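Local coordinates for protein manganese lipoxygenase (Gaeumannomyces graminis, PDB 5FX8) that oxygenates linoleic and alpha-linolenic acids at a catalytic manganese centre to 11S- and 13R-hydroperoxides, the 11S product being finally converted into the 13R one, at residues 197-202 against 237-242; 341-344 against 350-353. One frame throughout, in Å; residues are numbered along the deposited sequence.

Contact 1 of 2, residues 197-202 against 237-242; sequences KLTATT and LFYLDA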
loop_
_atom_site.group_PDB
_atom_site.type_symbol
_atom_site.label_atom_id
_atom_site.label_comp_id
_atom_site.label_asym_id
_atom_site.label_seq_id
_atom_site.Cartn_x
_atom_site.Cartn_y
_atom_site.Cartn_z
ATOM N N LYS A 197 28.612 -1.584 -32.327
ATOM C CA LYS A 197 27.401 -1.756 -33.129
ATOM C C LYS A 197 26.138 -1.355 -32.373
ATOM O O LYS A 197 25.133 -1.038 -33.007
ATOM C CB LYS A 197 27.272 -3.198 -33.634
ATOM C CG LYS A 197 28.357 -3.600 -34.597
ATOM C CD LYS A 197 27.934 -4.703 -35.542
ATOM C CE LYS A 197 27.322 -5.847 -34.802
ATOM N NZ LYS A 197 26.376 -6.576 -35.691
ATOM N N LEU A 198 26.170 -1.343 -31.044
ATOM C CA LEU A 198 24.990 -1.017 -30.258
ATOM C C LEU A 198 24.878 0.475 -29.942
ATOM O O LEU A 198 23.784 1.036 -29.963
ATOM C CB LEU A 198 25.016 -1.834 -28.968
ATOM C CG LEU A 198 23.877 -1.667 -27.979
ATOM C CD1 LEU A 198 22.628 -2.256 -28.510
ATOM C CD2 LEU A 198 24.253 -2.363 -26.739
ATOM N N THR A 199 25.978 1.133 -29.659
ATOM C CA THR A 199 25.941 2.496 -29.188
ATOM C C THR A 199 26.568 3.504 -30.129
ATOM O O THR A 199 26.423 4.705 -29.888
ATOM C CB THR A 199 26.660 2.610 -27.846
ATOM O OG1 THR A 199 28.060 2.404 -28.059
ATOM C CG2 THR A 199 26.134 1.592 -26.898
ATOM N N ALA A 200 27.263 3.051 -31.170
ATOM C CA ALA A 200 28.030 3.834 -32.135
ATOM C C ALA A 200 29.248 4.495 -31.517
ATOM O O ALA A 200 29.838 5.371 -32.137
ATOM C CB ALA A 200 27.170 4.891 -32.835
ATOM N N THR A 201 29.643 4.103 -30.314
ATOM C CA THR A 201 30.801 4.705 -29.679
ATOM C C THR A 201 31.430 3.627 -28.810
ATOM O O THR A 201 31.215 2.435 -29.043
ATOM C CB THR A 201 30.388 6.016 -28.968
ATOM O OG1 THR A 201 31.493 6.618 -28.289
ATOM C CG2 THR A 201 29.230 5.810 -27.999
ATOM N N THR A 202 32.244 4.010 -27.840
ATOM C CA THR A 202 32.919 3.027 -27.000
ATOM C C THR A 202 32.535 3.196 -25.541
ATOM O O THR A 202 32.069 4.254 -25.120
ATOM C CB THR A 202 34.429 3.143 -27.094
ATOM O OG1 THR A 202 34.834 4.340 -26.426
ATOM C CG2 THR A 202 34.846 3.212 -28.524
ATOM N N LEU A 237 24.103 -2.190 -17.012
ATOM C CA LEU A 237 24.754 -1.002 -17.533
ATOM C C LEU A 237 23.804 -0.319 -18.500
ATOM O O LEU A 237 23.258 -0.961 -19.402
ATOM C CB LEU A 237 26.046 -1.371 -18.232
ATOM C CG LEU A 237 27.133 -0.333 -18.379
ATOM C CD1 LEU A 237 27.497 0.224 -17.046
ATOM C CD2 LEU A 237 28.311 -1.054 -18.971
ATOM N N PHE A 238 23.585 0.975 -18.287
ATOM C CA PHE A 238 22.689 1.756 -19.112
ATOM C C PHE A 238 23.431 2.968 -19.648
ATOM O O PHE A 238 24.451 3.377 -19.104
ATOM C CB PHE A 238 21.477 2.170 -18.329
ATOM C CG PHE A 238 20.744 1.035 -17.725
ATOM C CD1 PHE A 238 21.155 0.478 -16.532
ATOM C CD2 PHE A 238 19.617 0.540 -18.333
ATOM C CE1 PHE A 238 20.466 -0.554 -15.983
ATOM C CE2 PHE A 238 18.928 -0.489 -17.791
ATOM C CZ PHE A 238 19.344 -1.043 -16.618
ATOM N N TYR A 239 22.939 3.533 -20.740
ATOM C CA TYR A 239 23.606 4.699 -21.290
ATOM C C TYR A 239 22.602 5.676 -21.868
ATOM O O TYR A 239 21.488 5.320 -22.228
ATOM C CB TYR A 239 24.644 4.335 -22.359
ATOM C CG TYR A 239 24.117 4.084 -23.746
ATOM C CD1 TYR A 239 23.332 2.998 -24.006
ATOM C CD2 TYR A 239 24.470 4.900 -24.799
ATOM C CE1 TYR A 239 22.876 2.732 -25.266
ATOM C CE2 TYR A 239 24.017 4.652 -26.077
ATOM C CZ TYR A 239 23.216 3.559 -26.298
ATOM O OH TYR A 239 22.742 3.255 -27.534
ATOM N N LEU A 240 23.008 6.931 -21.933
ATOM C CA LEU A 240 22.232 7.962 -22.598
ATOM C C LEU A 240 22.738 8.092 -24.033
ATOM O O LEU A 240 23.908 8.411 -24.251
ATOM C CB LEU A 240 22.345 9.273 -21.825
ATOM C CG LEU A 240 21.439 10.417 -22.264
ATOM C CD1 LEU A 240 20.005 9.963 -22.412
ATOM C CD2 LEU A 240 21.534 11.520 -21.246
ATOM N N ASP A 241 21.873 7.820 -25.007
ATOM C CA ASP A 241 22.269 7.783 -26.410
ATOM C C ASP A 241 22.126 9.154 -27.039
ATOM O O ASP A 241 21.018 9.690 -27.124
ATOM C CB ASP A 241 21.431 6.785 -27.206
ATOM C CG ASP A 241 21.953 6.567 -28.630
ATOM O OD1 ASP A 241 23.140 6.801 -28.928
ATOM O OD2 ASP A 241 21.155 6.131 -29.452
ATOM N N ALA A 242 23.243 9.686 -27.530
ATOM C CA ALA A 242 23.198 10.944 -28.261
ATOM C C ALA A 242 22.416 10.829 -29.562
ATOM O O ALA A 242 21.862 11.826 -30.026
ATOM C CB ALA A 242 24.609 11.442 -28.542
HETATM O O HOH W 1 21.325 1.216 -28.348
HETATM O O HOH W 2 25.786 6.884 -28.547
#
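T199 and D241 bring the two backbones closest, their CA atoms 7.0 Å apart, where the last turn of helix 192-199 ends beside strand 235-241. The helix stops at A200, whose positive phi (67°) turns the chain toward the next helix, 203-208, N-capped by T202. Y239 bridges helix and strand; its CB points toward the helix end. Its CG sits between the backbone N and the carbonyl carbon (chi1 82°), which lays the ring against T199. The methyl CG2 of T199 rests over one face, 3.8 Å from the ring centroid and 21° off its normal, a CH-pi contact displaced toward the hydroxyl end of the ring; CB of T199 follows alongside. The methyl is turned to the ring while OG1 faces back to its own chain: OG1 accepts from T201 N in an ST turn, N to OG1 3.2 Å, and also bonds to V195 O in the preceding helical turn.

Two waters span the gap between the helix-end carbonyls and the polar ends of Y239 and D241, both at the tyrosine ring's edge and in its plane. One donates to L198 O (2.9 Å from the water) and also bonds Y239 OH. The other donates to both T199 O and D241 OD1, and so links two acceptors that have no proton to share between them. R243 joins the network, its NE in a salt bridge with D241 OD1 and its NH2 bonding L198 O, while S244 OG holds D241 OD2. L206 of helix 203-208 and L248 and L250 of strand 246-253 also pack on Y239. The arrangement joins the C-terminal end of a helix to a strand of the antiparallel sheet, by one CH-pi contact and two water bridges, in the lipoxygenase fold and away from the manganese site.

Contact 2 of 2, residues 341-344 against 350-353; sequences GFWD and PASA
W343 and D344, neighbours on the short helix 342-346, meet P350 and A351 at the start of the next helix, 351-363, across a short connection between two consecutive helices. CB of W343 points toward 350-353, and with CG anti to the backbone N (chi1 179°) the indole lies alongside P350 and A351. Its pyrrole side makes the contact: CD1 lies 3.5 Å from A351 N and 4.1 Å from A351 CB. NE1 passes P350 O obliquely at 3.7 Å but gives its hydrogen bond to L349 O, in the connecting turn, which fixes the rotation of the ring. F347 stacks on the indole, and Q287 and M288 of helix 268-305 touch it; the side chain lies about 8 Å from those of H290 and N482, both manganese ligands.

D344 has CG anti to its carbonyl carbon (chi1 -82°), which brings OD1 to 3.6 Å from A351 CB. OD2 accepts from G340 N, just ahead of the N-cap G341 of its own helix, so each carboxylate oxygen takes one backbone N-H, one on either side of the connection. Across the contact, A351 N donates to D344 OD1 at 2.9 Å, on the syn side, 24° out of the carboxylate plane.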
loop_
_atom_site.group_PDB
_atom_site.type_symbol
_atom_site.label_atom_id
_atom_site.label_comp_id
_atom_site.label_asym_id
_atom_site.label_seq_id
_atom_site.Cartn_x
_atom_site.Cartn_y
_atom_site.Cartn_z
ATOM N N GLY A 341 6.297 -18.267 5.218
ATOM C CA GLY A 341 5.334 -17.222 5.017
ATOM C C GLY A 341 5.272 -16.826 3.564
ATOM O O GLY A 341 5.824 -17.477 2.677
ATOM N N PHE A 342 4.613 -15.696 3.333
ATOM C CA PHE A 342 4.279 -15.299 1.977
ATOM C C PHE A 342 5.514 -15.009 1.152
ATOM O O PHE A 342 5.531 -15.250 -0.069
ATOM C CB PHE A 342 3.390 -14.082 2.015
ATOM C CG PHE A 342 2.106 -14.317 2.687
ATOM C CD1 PHE A 342 1.262 -15.304 2.255
ATOM C CD2 PHE A 342 1.719 -13.528 3.741
ATOM C CE1 PHE A 342 0.067 -15.502 2.855
ATOM C CE2 PHE A 342 0.509 -13.732 4.345
ATOM C CZ PHE A 342 -0.306 -14.738 3.896
ATOM N N TRP A 343 6.556 -14.487 1.789
ATOM C CA TRP A 343 7.787 -14.278 1.050
ATOM C C TRP A 343 8.330 -15.607 0.565
ATOM O O TRP A 343 8.528 -15.797 -0.639
ATOM C CB TRP A 343 8.827 -13.527 1.883
ATOM C CG TRP A 343 10.130 -13.315 1.125
ATOM C CD1 TRP A 343 11.175 -14.171 1.066
ATOM C CD2 TRP A 343 10.502 -12.186 0.315
ATOM N NE1 TRP A 343 12.172 -13.671 0.269
ATOM C CE2 TRP A 343 11.787 -12.449 -0.202
ATOM C CE3 TRP A 343 9.882 -10.973 -0.012
ATOM C CZ2 TRP A 343 12.467 -11.547 -1.025
ATOM C CZ3 TRP A 343 10.550 -10.086 -0.848
ATOM C CH2 TRP A 343 11.836 -10.370 -1.331
ATOM N N ASP A 344 8.530 -16.557 1.488
ATOM C CA ASP A 344 9.070 -17.868 1.121
ATOM C C ASP A 344 8.226 -18.525 0.046
ATOM O O ASP A 344 8.763 -19.098 -0.899
ATOM C CB ASP A 344 9.157 -18.792 2.344
ATOM C CG ASP A 344 10.391 -18.545 3.183
ATOM O OD1 ASP A 344 11.389 -17.998 2.659
ATOM O OD2 ASP A 344 10.365 -18.912 4.375
ATOM N N PRO A 350 15.298 -16.890 0.093
ATOM C CA PRO A 350 14.555 -17.179 1.326
ATOM C C PRO A 350 14.379 -15.933 2.174
ATOM O O PRO A 350 15.105 -14.945 2.030
ATOM C CB PRO A 350 15.444 -18.200 2.048
ATOM C CG PRO A 350 16.808 -17.852 1.622
ATOM C CD PRO A 350 16.677 -17.403 0.163
ATOM N N ALA A 351 13.412 -16.016 3.097
ATOM C CA ALA A 351 13.117 -14.904 3.996
ATOM C C ALA A 351 14.329 -14.496 4.814
ATOM O O ALA A 351 14.449 -13.321 5.182
ATOM C CB ALA A 351 11.969 -15.255 4.932
ATOM N N SER A 352 15.237 -15.429 5.101
ATOM C CA SER A 352 16.415 -15.084 5.883
ATOM C C SER A 352 17.323 -14.125 5.127
ATOM O O SER A 352 17.978 -13.264 5.735
ATOM C CB SER A 352 17.177 -16.353 6.237
ATOM O OG SER A 352 17.493 -17.038 5.046
ATOM N N ALA A 353 17.384 -14.267 3.796
ATOM C CA ALA A 353 18.194 -13.375 2.973
ATOM C C ALA A 353 17.509 -12.028 2.790
ATOM O O ALA A 353 18.153 -10.974 2.887
ATOM C CB ALA A 353 18.466 -14.020 1.620
#

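How the contacts relate
From the N terminus, the chain first forms helix 192-199, then passes through helix 203-208 and strand 212-216 before strand 235-241 returns to close contact 1 over 34 intervening residues. Contact 2 opens about a hundred residues later, after the long helix 268-305 has supplied two manganese ligands, and closes over only five residues between helices 342-346 and 351-363. The two are in series, neither nested nor crossed. The centres of contact 1 and contact 2 are 38 Å apart, and the nearest atoms of contact 1 and contact 2 about 19 Å apart. Contact 1 ties a helix to the antiparallel sheet at the periphery; contact 2 ties consecutive helices beside the metal-bearing helical core.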